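Local coordinates for vascular endothelial growth factor homolog (Orf virus, PDB 2GNN), which acts as a secreted, disulfide-linked homodimeric growth factor that binds vascular endothelial growth factor receptors and induces endothelial proliferation, at residues P24-V29 / T49-G54; M74-A79 / L90-H95. All blocks are in the same frame, centred on the assembly; numbering follows the deposited sequence.

Contact 1: P24-V29 / T49-G54; sequences PRPIVV and TLMRCG
Pro26 and Met51 lie side by side and point the same way on one face of the two-stranded antiparallel ladder that strands 23-30 and 47-54 form in this cystine-knot growth factor. Met51 is bent at both chi2 (-55°) and chi3 (-76°), which folds its thioether back over the partner strand: SD sits 3.9 Å from Pro26 CD, and CE reaches on to Pro24, 4.1 Å from its CB. At the far end of this face Thr49 CG2 packs against Pro26 CB at 3.5 Å, while Thr49 OG1 turns to Gly19 O and Arg25 NH1 of the second subunit. The other face carries Ile27 and Arg52, which cross at about a right angle, Ile27 CG2 resting 3.8 Å from Arg52 CB. Reciprocal backbone bonds between the strands join Arg25 with Arg52 and Ile27 with Leu50. Cys53, on the Met51 face, ties the ladder to Cys98 by a disulfide. Arg25 runs extended from CG to NE, and its guanidinium is gripped by Glu21 O at NH2 and Gly19 O at NH1; at its edge, NE gives a weak bond to Gly54 O, 3.0 Å long and bent to 133° at the hydrogen.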
loop_
_atom_site.group_PDB
_atom_site.type_symbol
_atom_site.label_atom_id
_atom_site.label_comp_id
_atom_site.label_asym_id
_atom_site.label_seq_id
_atom_site.Cartn_x
_atom_site.Cartn_y
_atom_site.Cartn_z
ATOM N N PRO B 24 8.466 -6.433 3.472
ATOM C CA PRO B 24 8.247 -5.193 2.716
ATOM C C PRO B 24 7.071 -5.340 1.735
ATOM O O PRO B 24 6.957 -6.350 1.049
ATOM C CB PRO B 24 9.564 -4.998 1.955
ATOM C CG PRO B 24 10.562 -5.877 2.654
ATOM C CD PRO B 24 9.778 -7.039 3.163
ATOM N N ARG B 25 6.210 -4.336 1.690
ATOM C CA ARG B 25 5.035 -4.337 0.851
ATOM C C ARG B 25 4.907 -2.958 0.234
ATOM O O ARG B 25 5.260 -1.976 0.892
ATOM C CB ARG B 25 3.804 -4.615 1.697
ATOM C CG ARG B 25 3.771 -6.007 2.237
ATOM C CD ARG B 25 2.810 -6.098 3.369
ATOM N NE ARG B 25 2.843 -7.445 3.898
ATOM C CZ ARG B 25 2.027 -8.416 3.516
ATOM N NH1 ARG B 25 1.086 -8.183 2.612
ATOM N NH2 ARG B 25 2.146 -9.619 4.049
ATOM N N PRO B 26 4.394 -2.877 -1.021
ATOM C CA PRO B 26 4.152 -1.583 -1.646
ATOM C C PRO B 26 3.051 -0.833 -0.909
ATOM O O PRO B 26 2.073 -1.430 -0.450
ATOM C CB PRO B 26 3.713 -1.947 -3.067
ATOM C CG PRO B 26 3.181 -3.349 -2.969
ATOM C CD PRO B 26 4.023 -4.001 -1.909
ATOM N N ILE B 27 3.237 0.468 -0.770
ATOM C CA ILE B 27 2.260 1.320 -0.126
ATOM C C ILE B 27 2.316 2.651 -0.870
ATOM O O ILE B 27 3.391 3.090 -1.296
ATOM C CB ILE B 27 2.521 1.446 1.425
ATOM C CG1 ILE B 27 1.343 2.119 2.131
ATOM C CG2 ILE B 27 3.809 2.208 1.733
ATOM C CD1 ILE B 27 1.110 1.619 3.557
ATOM N N VAL B 28 1.155 3.262 -1.083
ATOM C CA VAL B 28 1.085 4.542 -1.777
ATOM C C VAL B 28 1.244 5.619 -0.731
ATOM O O VAL B 28 0.518 5.632 0.262
ATOM C CB VAL B 28 -0.266 4.715 -2.545
ATOM C CG1 VAL B 28 -0.343 6.074 -3.212
ATOM C CG2 VAL B 28 -0.426 3.618 -3.576
ATOM N N VAL B 29 2.198 6.514 -0.958
ATOM C CA VAL B 29 2.532 7.568 -0.012
ATOM C C VAL B 29 2.508 8.909 -0.754
ATOM O O VAL B 29 2.960 8.982 -1.897
ATOM C CB VAL B 29 3.965 7.325 0.615
ATOM C CG1 VAL B 29 4.304 8.398 1.617
ATOM C CG2 VAL B 29 4.052 5.964 1.307
ATOM N N THR B 49 4.577 4.918 -5.008
ATOM C CA THR B 49 4.588 3.617 -4.361
ATOM C C THR B 49 5.992 3.308 -3.803
ATOM O O THR B 49 6.984 3.263 -4.552
ATOM C CB THR B 49 4.148 2.518 -5.340
ATOM O OG1 THR B 49 2.911 2.895 -5.928
ATOM C CG2 THR B 49 3.950 1.203 -4.633
ATOM N N LEU B 50 6.054 3.089 -2.489
ATOM C CA LEU B 50 7.301 2.751 -1.808
ATOM C C LEU B 50 7.187 1.405 -1.120
ATOM O O LEU B 50 6.119 1.055 -0.599
ATOM C CB LEU B 50 7.631 3.818 -0.765
ATOM C CG LEU B 50 7.876 5.240 -1.257
ATOM C CD1 LEU B 50 8.125 6.156 -0.087
ATOM C CD2 LEU B 50 9.062 5.241 -2.191
ATOM N N MET B 51 8.281 0.643 -1.127
ATOM C CA MET B 51 8.340 -0.598 -0.368
ATOM C C MET B 51 8.534 -0.255 1.102
ATOM O O MET B 51 9.496 0.407 1.476
ATOM C CB MET B 51 9.459 -1.495 -0.872
ATOM C CG MET B 51 9.270 -1.973 -2.296
ATOM S SD MET B 51 7.689 -2.806 -2.547
ATOM C CE MET B 51 7.981 -4.410 -1.800
ATOM N N ARG B 52 7.586 -0.668 1.930
ATOM C CA ARG B 52 7.632 -0.369 3.355
ATOM C C ARG B 52 7.192 -1.581 4.126
ATOM O O ARG B 52 6.366 -2.359 3.646
ATOM C CB ARG B 52 6.682 0.766 3.679
ATOM C CG ARG B 52 7.224 2.116 3.365
ATOM C CD ARG B 52 7.747 2.792 4.613
ATOM N NE ARG B 52 8.241 4.130 4.322
ATOM C CZ ARG B 52 9.158 4.386 3.397
ATOM N NH1 ARG B 52 9.642 3.385 2.669
ATOM N NH2 ARG B 52 9.569 5.634 3.179
ATOM N N CYS B 53 7.726 -1.737 5.328
ATOM C CA CYS B 53 7.403 -2.889 6.156
ATOM C C CYS B 53 5.934 -2.879 6.537
ATOM O O CYS B 53 5.400 -1.857 6.992
ATOM C CB CYS B 53 8.299 -2.936 7.389
ATOM S SG CYS B 53 10.017 -3.319 6.970
ATOM N N GLY B 54 5.290 -4.018 6.314
ATOM C CA GLY B 54 3.855 -4.167 6.533
ATOM C C GLY B 54 3.492 -5.621 6.758
ATOM O O GLY B 54 4.262 -6.525 6.419
#

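Contact 2: M74-A79 / L90-H95; sequences MELLGA and LSFVEH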
loop_
_atom_site.group_PDB
_atom_site.type_symbol
_atom_site.label_atom_id
_atom_site.label_comp_id
_atom_site.label_asym_id
_atom_site.label_seq_id
_atom_site.Cartn_x
_atom_site.Cartn_y
_atom_site.Cartn_z
ATOM N N MET B 74 14.017 8.736 -7.409
ATOM C CA MET B 74 12.945 8.762 -8.403
ATOM C C MET B 74 12.845 10.105 -9.106
ATOM O O MET B 74 12.898 11.153 -8.459
ATOM C CB MET B 74 11.606 8.438 -7.749
ATOM C CG MET B 74 11.522 7.038 -7.176
ATOM S SD MET B 74 9.924 6.761 -6.417
ATOM C CE MET B 74 10.296 5.271 -5.513
ATOM N N GLU B 75 12.685 10.087 -10.425
ATOM C CA GLU B 75 12.399 11.323 -11.148
ATOM C C GLU B 75 10.904 11.665 -11.162
ATOM O O GLU B 75 10.084 10.873 -11.616
ATOM C CB GLU B 75 12.993 11.314 -12.556
ATOM C CG GLU B 75 13.156 12.733 -13.085
ATOM C CD GLU B 75 14.102 12.858 -14.257
ATOM O OE1 GLU B 75 14.021 12.028 -15.197
ATOM O OE2 GLU B 75 14.915 13.814 -14.239
ATOM N N LEU B 76 10.575 12.840 -10.631
ATOM C CA LEU B 76 9.212 13.350 -10.500
ATOM C C LEU B 76 9.157 14.667 -11.237
ATOM O O LEU B 76 10.185 15.256 -11.509
ATOM C CB LEU B 76 8.911 13.701 -9.047
ATOM C CG LEU B 76 8.686 12.663 -7.969
ATOM C CD1 LEU B 76 8.695 13.421 -6.707
ATOM C CD2 LEU B 76 7.345 12.016 -8.132
ATOM N N LEU B 77 7.952 15.155 -11.512
ATOM C CA LEU B 77 7.789 16.517 -11.990
ATOM C C LEU B 77 7.483 17.377 -10.793
ATOM O O LEU B 77 6.507 17.130 -10.080
ATOM C CB LEU B 77 6.673 16.628 -13.049
ATOM C CG LEU B 77 6.342 18.054 -13.517
ATOM C CD1 LEU B 77 7.425 18.601 -14.452
ATOM C CD2 LEU B 77 4.995 18.063 -14.198
ATOM N N GLY B 78 8.332 18.375 -10.559
ATOM C CA GLY B 78 8.159 19.268 -9.427
ATOM C C GLY B 78 8.521 20.671 -9.837
ATOM O O GLY B 78 8.165 21.111 -10.925
ATOM N N ALA B 79 9.242 21.373 -8.963
ATOM C CA ALA B 79 9.590 22.762 -9.186
ATOM C C ALA B 79 11.060 22.903 -9.525
ATOM O O ALA B 79 11.907 22.165 -9.021
ATOM C CB ALA B 79 9.242 23.581 -7.974
ATOM N N LEU B 90 14.574 12.945 -6.673
ATOM C CA LEU B 90 14.500 12.952 -5.216
ATOM C C LEU B 90 14.768 11.563 -4.647
ATOM O O LEU B 90 14.625 10.570 -5.343
ATOM C CB LEU B 90 13.149 13.480 -4.757
ATOM C CG LEU B 90 12.826 14.932 -5.124
ATOM C CD1 LEU B 90 11.385 15.271 -4.773
ATOM C CD2 LEU B 90 13.805 15.925 -4.467
ATOM N N SER B 91 15.178 11.500 -3.383
ATOM C CA SER B 91 15.590 10.251 -2.744
ATOM C C SER B 91 14.507 9.800 -1.787
ATOM O O SER B 91 13.891 10.627 -1.110
ATOM C CB SER B 91 16.903 10.467 -1.988
ATOM O OG SER B 91 17.403 9.268 -1.410
ATOM N N PHE B 92 14.261 8.492 -1.751
ATOM C CA PHE B 92 13.215 7.913 -0.901
ATOM C C PHE B 92 13.759 6.702 -0.164
ATOM O O PHE B 92 14.606 5.972 -0.676
ATOM C CB PHE B 92 11.991 7.492 -1.738
ATOM C CG PHE B 92 11.376 8.618 -2.520
ATOM C CD1 PHE B 92 11.908 9.001 -3.752
ATOM C CD2 PHE B 92 10.294 9.310 -2.018
ATOM C CE1 PHE B 92 11.363 10.064 -4.460
ATOM C CE2 PHE B 92 9.743 10.375 -2.725
ATOM C CZ PHE B 92 10.279 10.739 -3.956
ATOM N N VAL B 93 13.268 6.490 1.046
ATOM C CA VAL B 93 13.671 5.337 1.827
ATOM C C VAL B 93 12.731 4.167 1.516
ATOM O O VAL B 93 11.518 4.312 1.634
ATOM C CB VAL B 93 13.673 5.672 3.342
ATOM C CG1 VAL B 93 14.087 4.465 4.164
ATOM C CG2 VAL B 93 14.615 6.851 3.624
ATOM N N GLU B 94 13.293 3.032 1.098
ATOM C CA GLU B 94 12.534 1.782 0.925
ATOM C C GLU B 94 13.009 0.778 1.962
ATOM O O GLU B 94 14.185 0.762 2.306
ATOM C CB GLU B 94 12.792 1.153 -0.447
ATOM C CG GLU B 94 12.711 2.086 -1.627
ATOM C CD GLU B 94 11.378 2.043 -2.340
ATOM O OE1 GLU B 94 10.630 1.056 -2.211
ATOM O OE2 GLU B 94 11.082 3.006 -3.059
ATOM N N HIS B 95 12.117 -0.084 2.429
ATOM C CA HIS B 95 12.508 -1.143 3.335
ATOM C C HIS B 95 12.807 -2.420 2.559
ATOM O O HIS B 95 12.018 -2.835 1.701
ATOM C CB HIS B 95 11.422 -1.383 4.379
ATOM C CG HIS B 95 11.115 -0.179 5.211
ATOM N ND1 HIS B 95 9.926 -0.027 5.894
ATOM C CD2 HIS B 95 11.834 0.940 5.457
ATOM C CE1 HIS B 95 9.929 1.131 6.528
ATOM N NE2 HIS B 95 11.081 1.733 6.287
#
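The long beta hairpin of strands 62-79 and 85-102 is pinned here by one antiparallel hydrogen-bonded pair, Met74 with Leu90. Met74 N donates to Leu90 O at 2.8 Å, and Leu90 N returns a bond to Met74 O at 3.0 Å. From this pair the Met74 side chain runs out across Phe92, the two crossing at about a right angle. CB comes obliquely to the ring, 3.7 Å from Phe92 CE1, and SD lies 4.4 Å from the ring centroid, 28° off the normal: a Met-aromatic contact. Because the methionine is extended beyond CG (chi2 179°, chi3 -166°), its methyl is carried past the ring, and CE meets Glu94 OE2 at 3.4 Å, the two side chains approaching from opposite directions. The other carboxylate oxygen, OE1, is bonded to Met51 of the neighbouring ladder. Leu76 occupies the edge of the ring: its CD1 lies near the ring plane, 4.2 Å from Phe92 CZ, and also touches Leu90 CD1 at 3.8 Å, with the two leucines crossing at about a right angle. His35 stacks edge-to-face with Phe92, and Phe43 covers both leucines. On the subunit interface, Met74 pairs in a parallel ladder with a strand of the second subunit, whose Lys11 and Val16 pack on Met74 and Leu76 respectively. Such a long, twisted hairpin, with an apolar face covered by its own chain and by the partner subunit, belongs to the cystine-knot fold of PDGF/VEGF growth factors.

Contacts 1 and 2 follow one another along the chain, their centres about 14 Å apart, and meet where strand 47-54 passes strand 85-102. A probable hydrogen bond joins them, Met51 N to Glu94 OE1 at 2.6 Å; Arg52 NH1 comes implausibly close to Val93 O, so a bond there is doubtful. Leu50 is the apolar link between them, touching Met74, Phe92 and Glu94 of contact 2, while Cys53 N bonds to His95 ND1 of contact 2. Both contacts also reach the second subunit, contact 1 through Arg25, Pro26, Val28 and Thr49, contact 2 through Met74, Leu76 and Leu77, among others. Bound glycerol, probably from the crystallisation liquor, lies about 4 Å from the side chain of Met51 and about 4 Å from that of Glu94.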